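Local structure of MTH169 (Methanobacterium thermoautotrophicum, 1GTD) at residues Phe45-Asp50 with Glu60-Arg65. The protein is a small alpha/beta protein of the PurS family, found here as a four-chain assembly. Sequence-based numbering, arbitrary orientation.
Sequences FTMDED and EDMCQR
Met62, a selenomethionine on helix 59-67, reaches toward Phe45 and Met47 at the end of strand 37-47, and its tip touches both. No hydrogen bond joins the two segments; the contact is entirely apolar. The backbones stay well apart, with Phe45 CA and Met62 CA 12.3 Å from each other. Long side chains span the distance. Phe45 and Met62 approach from opposite directions. Met62 SE lies 5.2 Å from the centroid of the Phe45 ring and 54° off the ring normal. This is an oblique Met-aromatic contact at the CZ end of the ring. The CZ atom of Phe45 is 4.2 Å from SE of Met62. The Met62 chain runs out extended to its selenium (chi2 176°). As modelled it bends there and leaves CE by Phe45 CZ, too close to the ring, so the position of this methyl is doubtful. Met47 meets the same selenium, its CE 4.2 Å from Met62 SE. Met47 CG is anti to the backbone N (chi1 176°) and the chain stays extended to its own selenium, which lets the end of this side chain reach the helix. Val34 of the second subunit packs on Phe45 and Met47, and Tyr32 of that subunit on Met62. The arrangement is buried helix-on-sheet packing, joining helix 59-67 to an outermost strand of the chain's three-stranded antiparallel sheet beside a subunit interface.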
loop_
_atom_site.group_PDB
_atom_site.type_symbol
_atom_site.label_atom_id
_atom_site.label_comp_id
_atom_site.label_asym_id
_atom_site.label_seq_id
_atom_site.Cartn_x
_atom_site.Cartn_y
_atom_site.Cartn_z
ATOM N N PHE B 45 13.084 0.692 12.863
ATOM C CA PHE B 45 12.663 1.281 14.133
ATOM C C PHE B 45 13.608 0.970 15.280
ATOM O O PHE B 45 14.242 -0.086 15.329
ATOM C CB PHE B 45 11.241 0.827 14.496
ATOM C CG PHE B 45 11.095 -0.660 14.680
ATOM C CD1 PHE B 45 11.369 -1.255 15.908
ATOM C CD2 PHE B 45 10.700 -1.471 13.616
ATOM C CE1 PHE B 45 11.251 -2.638 16.074
ATOM C CE2 PHE B 45 10.582 -2.858 13.771
ATOM C CZ PHE B 45 10.859 -3.437 15.003
ATOM N N THR B 46 13.695 1.914 16.204
ATOM C CA THR B 46 14.553 1.794 17.371
ATOM C C THR B 46 13.839 1.057 18.504
ATOM O O THR B 46 12.605 1.015 18.554
ATOM C CB THR B 46 14.989 3.193 17.827
ATOM O OG1 THR B 46 15.934 3.703 16.884
ATOM C CG2 THR B 46 15.613 3.160 19.220
HETATM N N MSE B 47 14.620 0.481 19.416
HETATM C CA MSE B 47 14.047 -0.267 20.526
HETATM C C MSE B 47 15.046 -0.528 21.653
HETATM O O MSE B 47 16.033 -1.231 21.460
HETATM C CB MSE B 47 13.504 -1.585 19.981
HETATM C CG MSE B 47 12.945 -2.560 20.991
HETATM SE SE MSE B 47 12.213 -4.089 20.018
HETATM C CE MSE B 47 10.338 -3.908 20.481
ATOM N N ASP B 48 14.794 0.047 22.827
ATOM C CA ASP B 48 15.668 -0.157 23.984
ATOM C C ASP B 48 15.337 -1.503 24.619
ATOM O O ASP B 48 14.199 -1.737 25.027
ATOM C CB ASP B 48 15.457 0.934 25.040
ATOM C CG ASP B 48 15.945 2.293 24.589
ATOM O OD1 ASP B 48 17.107 2.380 24.132
ATOM O OD2 ASP B 48 15.172 3.274 24.700
ATOM N N GLU B 49 16.320 -2.391 24.710
ATOM C CA GLU B 49 16.056 -3.692 25.310
ATOM C C GLU B 49 17.214 -4.213 26.147
ATOM O O GLU B 49 18.374 -3.896 25.889
ATOM C CB GLU B 49 15.699 -4.711 24.227
ATOM C CG GLU B 49 15.408 -6.097 24.777
ATOM C CD GLU B 49 14.249 -6.105 25.765
ATOM O OE1 GLU B 49 14.104 -7.095 26.515
ATOM O OE2 GLU B 49 13.480 -5.120 25.789
ATOM N N ASP B 50 16.881 -5.016 27.156
ATOM C CA ASP B 50 17.869 -5.606 28.059
ATOM C C ASP B 50 18.937 -6.429 27.346
ATOM O O ASP B 50 20.090 -6.459 27.774
ATOM C CB ASP B 50 17.180 -6.510 29.092
ATOM C CG ASP B 50 16.384 -5.729 30.114
ATOM O OD1 ASP B 50 16.983 -4.863 30.787
ATOM O OD2 ASP B 50 15.165 -5.979 30.252
ATOM N N GLU B 60 11.021 -11.036 16.128
ATOM C CA GLU B 60 10.528 -12.256 15.498
ATOM C C GLU B 60 9.038 -12.485 15.772
ATOM O O GLU B 60 8.314 -13.006 14.925
ATOM C CB GLU B 60 11.333 -13.460 15.981
ATOM C CG GLU B 60 10.746 -14.794 15.564
ATOM C CD GLU B 60 10.623 -14.950 14.054
ATOM O OE1 GLU B 60 10.024 -15.961 13.622
ATOM O OE2 GLU B 60 11.123 -14.074 13.305
ATOM N N ASP B 61 8.582 -12.104 16.958
ATOM C CA ASP B 61 7.175 -12.265 17.291
ATOM C C ASP B 61 6.355 -11.286 16.468
ATOM O O ASP B 61 5.323 -11.647 15.908
ATOM C CB ASP B 61 6.926 -11.996 18.778
ATOM C CG ASP B 61 7.407 -13.122 19.672
ATOM O OD1 ASP B 61 7.550 -14.268 19.184
ATOM O OD2 ASP B 61 7.625 -12.859 20.877
HETATM N N MSE B 62 6.826 -10.043 16.408
HETATM C CA MSE B 62 6.150 -8.992 15.662
HETATM C C MSE B 62 5.961 -9.363 14.197
HETATM O O MSE B 62 4.917 -9.075 13.607
HETATM C CB MSE B 62 6.941 -7.690 15.767
HETATM C CG MSE B 62 7.006 -7.131 17.177
HETATM SE SE MSE B 62 8.115 -5.551 17.308
HETATM C CE MSE B 62 8.552 -5.397 15.435
ATOM N N CYS B 63 6.971 -9.992 13.609
ATOM C CA CYS B 63 6.888 -10.406 12.212
ATOM C C CYS B 63 5.860 -11.517 12.052
ATOM O O CYS B 63 5.085 -11.525 11.103
ATOM C CB CYS B 63 8.246 -10.906 11.709
ATOM S SG CYS B 63 9.527 -9.628 11.538
ATOM N N GLN B 64 5.856 -12.449 12.996
ATOM C CA GLN B 64 4.935 -13.581 12.957
ATOM C C GLN B 64 3.454 -13.211 13.116
ATOM O O GLN B 64 2.582 -13.806 12.472
ATOM C CB GLN B 64 5.306 -14.594 14.053
ATOM C CG GLN B 64 6.612 -15.351 13.844
ATOM C CD GLN B 64 6.513 -16.386 12.749
ATOM O OE1 GLN B 64 5.710 -17.318 12.828
ATOM N NE2 GLN B 64 7.328 -16.228 11.713
ATOM N N ARG B 65 3.170 -12.230 13.965
ATOM C CA ARG B 65 1.788 -11.852 14.229
ATOM C C ARG B 65 1.338 -10.475 13.776
ATOM O O ARG B 65 0.217 -10.073 14.082
ATOM C CB ARG B 65 1.521 -11.947 15.731
ATOM C CG ARG B 65 2.267 -10.874 16.536
ATOM C CD ARG B 65 1.654 -10.645 17.911
ATOM N NE ARG B 65 1.696 -11.838 18.755
ATOM C CZ ARG B 65 2.811 -12.379 19.240
ATOM N NH1 ARG B 65 3.991 -11.834 18.968
ATOM N NH2 ARG B 65 2.748 -13.464 20.005
#